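Local coordinates for hypothetical 33.3 KDA protein IN ade3-ser2 intergenic region (Saccharomyces cerevisiae, PDB 1ODF) that is probably an ATP-dependent kinase of the GLYK family, resembling bacterial pantothenate kinase in structure, whose substrate is not yet known, at residues Tyr255-Asp258 / Phe259-Glu263; Gly274-Ser277 / Asn278-Tyr282. All blocks are in the same frame, centred on the assembly; numbering follows the deposited sequence.

Interaction 1: residues Tyr255-Asp258 / Phe259-Glu263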
loop_
_atom_site.group_PDB
_atom_site.type_symbol
_atom_site.label_atom_id
_atom_site.label_comp_id
_atom_site.label_asym_id
_atom_site.label_seq_id
_atom_site.Cartn_x
_atom_site.Cartn_y
_atom_site.Cartn_z
ATOM N N TYR A 255 -9.020 5.921 9.594
ATOM C CA TYR A 255 -9.445 5.634 8.219
ATOM C C TYR A 255 -9.939 4.254 7.809
ATOM O O TYR A 255 -10.709 4.143 6.856
ATOM C CB TYR A 255 -8.311 5.991 7.254
ATOM C CG TYR A 255 -7.588 7.285 7.558
ATOM C CD1 TYR A 255 -6.278 7.279 8.041
ATOM C CD2 TYR A 255 -8.195 8.514 7.312
ATOM C CE1 TYR A 255 -5.585 8.476 8.265
ATOM C CE2 TYR A 255 -7.517 9.714 7.526
ATOM C CZ TYR A 255 -6.215 9.691 8.001
ATOM O OH TYR A 255 -5.547 10.878 8.189
ATOM N N LEU A 256 -9.499 3.205 8.494
ATOM C CA LEU A 256 -9.873 1.850 8.096
ATOM C C LEU A 256 -11.357 1.584 7.873
ATOM O O LEU A 256 -11.737 0.927 6.905
ATOM C CB LEU A 256 -9.318 0.819 9.086
ATOM C CG LEU A 256 -9.462 -0.634 8.594
ATOM C CD1 LEU A 256 -8.647 -0.825 7.302
ATOM C CD2 LEU A 256 -8.989 -1.611 9.663
ATOM N N ASN A 257 -12.200 2.098 8.756
ATOM C CA ASN A 257 -13.634 1.867 8.634
ATOM C C ASN A 257 -14.254 2.435 7.342
ATOM O O ASN A 257 -14.824 1.689 6.548
ATOM C CB ASN A 257 -14.347 2.432 9.861
ATOM C CG ASN A 257 -15.815 2.075 9.892
ATOM O OD1 ASN A 257 -16.330 1.416 8.987
ATOM N ND2 ASN A 257 -16.499 2.508 10.935
ATOM N N ASP A 258 -14.146 3.744 7.133
ATOM C CA ASP A 258 -14.705 4.355 5.922
ATOM C C ASP A 258 -14.141 3.677 4.679
ATOM O O ASP A 258 -14.883 3.309 3.765
ATOM C CB ASP A 258 -14.384 5.851 5.846
ATOM C CG ASP A 258 -14.842 6.610 7.069
ATOM O OD1 ASP A 258 -15.966 6.336 7.549
ATOM O OD2 ASP A 258 -14.077 7.488 7.541
ATOM N N PHE A 259 -12.824 3.507 4.657
ATOM C CA PHE A 259 -12.168 2.877 3.528
ATOM C C PHE A 259 -12.730 1.497 3.196
ATOM O O PHE A 259 -13.194 1.255 2.082
ATOM C CB PHE A 259 -10.665 2.770 3.781
ATOM C CG PHE A 259 -9.967 1.842 2.837
ATOM C CD1 PHE A 259 -9.224 0.769 3.325
ATOM C CD2 PHE A 259 -10.099 2.003 1.461
ATOM C CE1 PHE A 259 -8.625 -0.135 2.455
ATOM C CE2 PHE A 259 -9.507 1.109 0.582
ATOM C CZ PHE A 259 -8.767 0.034 1.080
ATOM N N VAL A 260 -12.689 0.586 4.156
ATOM C CA VAL A 260 -13.183 -0.766 3.909
ATOM C C VAL A 260 -14.678 -0.834 3.609
ATOM O O VAL A 260 -15.098 -1.533 2.691
ATOM C CB VAL A 260 -12.858 -1.704 5.104
ATOM C CG1 VAL A 260 -13.446 -3.090 4.865
ATOM C CG2 VAL A 260 -11.344 -1.793 5.290
ATOM N N ARG A 261 -15.477 -0.097 4.371
ATOM C CA ARG A 261 -16.930 -0.112 4.198
ATOM C C ARG A 261 -17.366 0.485 2.863
ATOM O O ARG A 261 -18.332 0.026 2.262
ATOM C CB ARG A 261 -17.598 0.643 5.362
ATOM C CG ARG A 261 -19.057 0.250 5.634
ATOM C CD ARG A 261 -19.601 0.947 6.887
ATOM N NE ARG A 261 -18.890 0.551 8.110
ATOM C CZ ARG A 261 -19.066 -0.608 8.746
ATOM N NH1 ARG A 261 -19.941 -1.499 8.287
ATOM N NH2 ARG A 261 -18.361 -0.884 9.835
ATOM N N SER A 262 -16.640 1.498 2.403
ATOM C CA SER A 262 -16.940 2.173 1.146
ATOM C C SER A 262 -16.784 1.270 -0.077
ATOM O O SER A 262 -17.425 1.496 -1.103
ATOM C CB SER A 262 -16.034 3.388 0.973
ATOM O OG SER A 262 -14.762 2.997 0.470
ATOM N N GLU A 263 -15.920 0.261 0.022
ATOM C CA GLU A 263 -15.698 -0.665 -1.085
ATOM C C GLU A 263 -15.405 0.076 -2.392
ATOM O O GLU A 263 -16.033 -0.183 -3.427
ATOM C CB GLU A 263 -16.928 -1.547 -1.283
ATOM C CG GLU A 263 -17.197 -2.530 -0.167
ATOM C CD GLU A 263 -18.409 -3.389 -0.462
ATOM O OE1 GLU A 263 -19.548 -2.911 -0.274
ATOM O OE2 GLU A 263 -18.229 -4.540 -0.906
#

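Interaction 2: residues Gly274-Ser277 / Asn278-Tyr282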
loop_
_atom_site.group_PDB
_atom_site.type_symbol
_atom_site.label_atom_id
_atom_site.label_comp_id
_atom_site.label_asym_id
_atom_site.label_seq_id
_atom_site.Cartn_x
_atom_site.Cartn_y
_atom_site.Cartn_z
ATOM N N GLY A 274 -12.252 -10.627 4.347
ATOM C CA GLY A 274 -12.139 -10.520 5.787
ATOM C C GLY A 274 -11.365 -11.724 6.280
ATOM O O GLY A 274 -11.759 -12.855 6.010
ATOM N N ILE A 275 -10.262 -11.497 6.989
ATOM C CA ILE A 275 -9.459 -12.614 7.485
ATOM C C ILE A 275 -9.242 -12.542 8.987
ATOM O O ILE A 275 -9.258 -11.462 9.575
ATOM C CB ILE A 275 -8.079 -12.678 6.799
ATOM C CG1 ILE A 275 -7.187 -11.537 7.300
ATOM C CG2 ILE A 275 -8.251 -12.600 5.297
ATOM C CD1 ILE A 275 -5.764 -11.591 6.765
ATOM N N ASP A 276 -9.032 -13.709 9.594
ATOM C CA ASP A 276 -8.819 -13.815 11.036
ATOM C C ASP A 276 -7.339 -13.912 11.400
ATOM O O ASP A 276 -6.470 -13.896 10.522
ATOM C CB ASP A 276 -9.561 -15.039 11.581
ATOM C CG ASP A 276 -9.006 -16.359 11.041
ATOM O OD1 ASP A 276 -9.658 -17.406 11.260
ATOM O OD2 ASP A 276 -7.924 -16.360 10.409
ATOM N N SER A 277 -7.064 -14.020 12.699
ATOM C CA SER A 277 -5.698 -14.128 13.212
ATOM C C SER A 277 -4.830 -15.077 12.389
ATOM O O SER A 277 -3.673 -14.776 12.108
ATOM C CB SER A 277 -5.722 -14.599 14.664
ATOM O OG SER A 277 -6.620 -13.814 15.431
ATOM N N ASN A 278 -5.382 -16.221 12.003
ATOM C CA ASN A 278 -4.627 -17.194 11.212
ATOM C C ASN A 278 -4.664 -16.896 9.720
ATOM O O ASN A 278 -4.358 -17.768 8.902
ATOM C CB ASN A 278 -5.161 -18.611 11.438
ATOM C CG ASN A 278 -4.714 -19.200 12.759
ATOM O OD1 ASN A 278 -4.936 -20.382 13.025
ATOM N ND2 ASN A 278 -4.081 -18.381 13.597
ATOM N N ARG A 279 -5.032 -15.667 9.371
ATOM C CA ARG A 279 -5.124 -15.250 7.976
ATOM C C ARG A 279 -6.173 -16.079 7.243
ATOM O O ARG A 279 -6.096 -16.242 6.028
ATOM C CB ARG A 279 -3.776 -15.403 7.262
ATOM C CG ARG A 279 -2.565 -15.140 8.137
ATOM C CD ARG A 279 -2.555 -13.736 8.711
ATOM N NE ARG A 279 -1.560 -13.599 9.774
ATOM C CZ ARG A 279 -0.258 -13.836 9.626
ATOM N NH1 ARG A 279 0.228 -14.226 8.452
ATOM N NH2 ARG A 279 0.561 -13.693 10.660
ATOM N N ASN A 280 -7.141 -16.608 7.989
ATOM C CA ASN A 280 -8.217 -17.404 7.401
ATOM C C ASN A 280 -9.386 -16.505 6.999
ATOM O O ASN A 280 -9.793 -15.624 7.759
ATOM C CB ASN A 280 -8.723 -18.460 8.393
ATOM C CG ASN A 280 -7.767 -19.632 8.551
ATOM O OD1 ASN A 280 -7.417 -20.307 7.576
ATOM N ND2 ASN A 280 -7.349 -19.890 9.789
ATOM N N VAL A 281 -9.928 -16.748 5.808
ATOM C CA VAL A 281 -11.048 -15.969 5.287
ATOM C C VAL A 281 -12.391 -16.372 5.897
ATOM O O VAL A 281 -12.799 -17.529 5.806
ATOM C CB VAL A 281 -11.166 -16.131 3.760
ATOM C CG1 VAL A 281 -12.351 -15.330 3.240
ATOM C CG2 VAL A 281 -9.876 -15.693 3.089
ATOM N N TYR A 282 -13.078 -15.415 6.513
ATOM C CA TYR A 282 -14.381 -15.690 7.102
ATOM C C TYR A 282 -15.504 -15.075 6.256
ATOM O O TYR A 282 -16.667 -15.479 6.366
ATOM C CB TYR A 282 -14.438 -15.176 8.547
ATOM C CG TYR A 282 -14.098 -13.710 8.722
ATOM C CD1 TYR A 282 -15.038 -12.712 8.445
ATOM C CD2 TYR A 282 -12.832 -13.320 9.175
ATOM C CE1 TYR A 282 -14.723 -11.356 8.620
ATOM C CE2 TYR A 282 -12.507 -11.980 9.350
ATOM C CZ TYR A 282 -13.454 -10.999 9.073
ATOM O OH TYR A 282 -13.126 -9.671 9.254
#

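Interaction 1: residues Tyr255-Asp258 / Phe259-Glu263
Asn257 and Arg261 meet one turn apart near the C-terminal end of helix 249-262. The amide oxygen of Asn257 takes two N-H groups of the guanidinium. Arg261 NE gives the firmer bond, 2.8 Å to Asn257 OD1, in the amide plane and on a lone pair. The bond from Arg261 NH2 to Asn257 OD1, 3.2 Å, is weak. The two flat groups stand 77° apart, so they do not stack. The Arg261 chain runs extended through chi2 and then bends at chi3 (-63°), which brings NE back over the preceding turn. Asn257 has CG trans to its backbone N (chi1 -173°), which carries OD1 forward to meet it.

Leu256 and Val260 lie side by side on another face of the helix, with Leu256 CD1 3.5 Å from Val260 CG2. The same methyl of Leu256 sits at the edge of the Phe259 ring, 4.3 Å from Phe259 CD1. Phe259 and Val260 also pack on Val208 of strand 204-211, and Tyr255 OH bonds to Asn186. Ser262 OG turns back to Phe259 O at 2.8 Å. It also bonds to the hydroxyl of Ser264. Glu263, with positive phi, ends the helical path.

Apolar groups pack the helix on the central sheet; the Asn257 side-chain oxygen holds the exposed arginine on the outer surface. With one firm and one weak bond, that oxygen probably limits how far the guanidinium can swing.

Interaction 2: residues Gly274-Ser277 / Asn278-Tyr282
Strand residues Gly274 and Ile275 run antiparallel to Val281 and Tyr282, and a type I turn from Asp276 to Arg279 reverses the chain. Ile275 and Val281 form a non-hydrogen-bonded pair, their CA atoms 4.3 Å apart. Backbone bonds flank this pair: Tyr282 N to Gly274 O, and Asp276 N to Asn280 O. Arg279 N closes the turn on Asp276 O, and Arg279, with positive phi, forms a G1 bulge. This is the loop end of the beta hairpin 269-275/281-287, at the edge of the mixed sheet of this probable P-loop kinase.

Asp276 CG lies between the backbone N and the carbonyl carbon (chi1 65°), which places Asp276 OD2 2.6 Å from Asn280 N. The donor comes from above the carboxylate plane. The side-chain amide plane of Asn280 is turned 79° from that carboxylate. Tyr282 folds its ring over Gly274: Gly274 CA is 4.0 Å from the ring centroid, a CH-pi contact over the face. Gly274 O also lies over a face, toward the rim. Ile275 CG2 and Val281 CG2 touch at 4.1 Å, and both residues pack on Val8 of helix 8-24. At the tip, Arg279 makes a cation-pi contact with Trp220, whose NE1 bonds to Ser277 O.

Overall arrangement
Along the chain, interaction 1 comes first and interaction 2 follows. Helix 249-262 carries the first, and strand 269-275 follows it and leads into the second. Their centres are about 18 Å apart, and their nearest atoms are about 8 Å apart without touching. Strand 204-211 lies next to strand 269-275 in the mixed sheet. Residues 255-263 pack on both strands, and residues 274-282 form the turn of the hairpin that ends the sheet. Both contacts come near the predicted ATP site: Leu256 lies about 5 Å from Pro39, and Ile275 about 4 Å from Ser42, side chain to side chain. Both therefore lie close to the loop that probably binds the nucleotide.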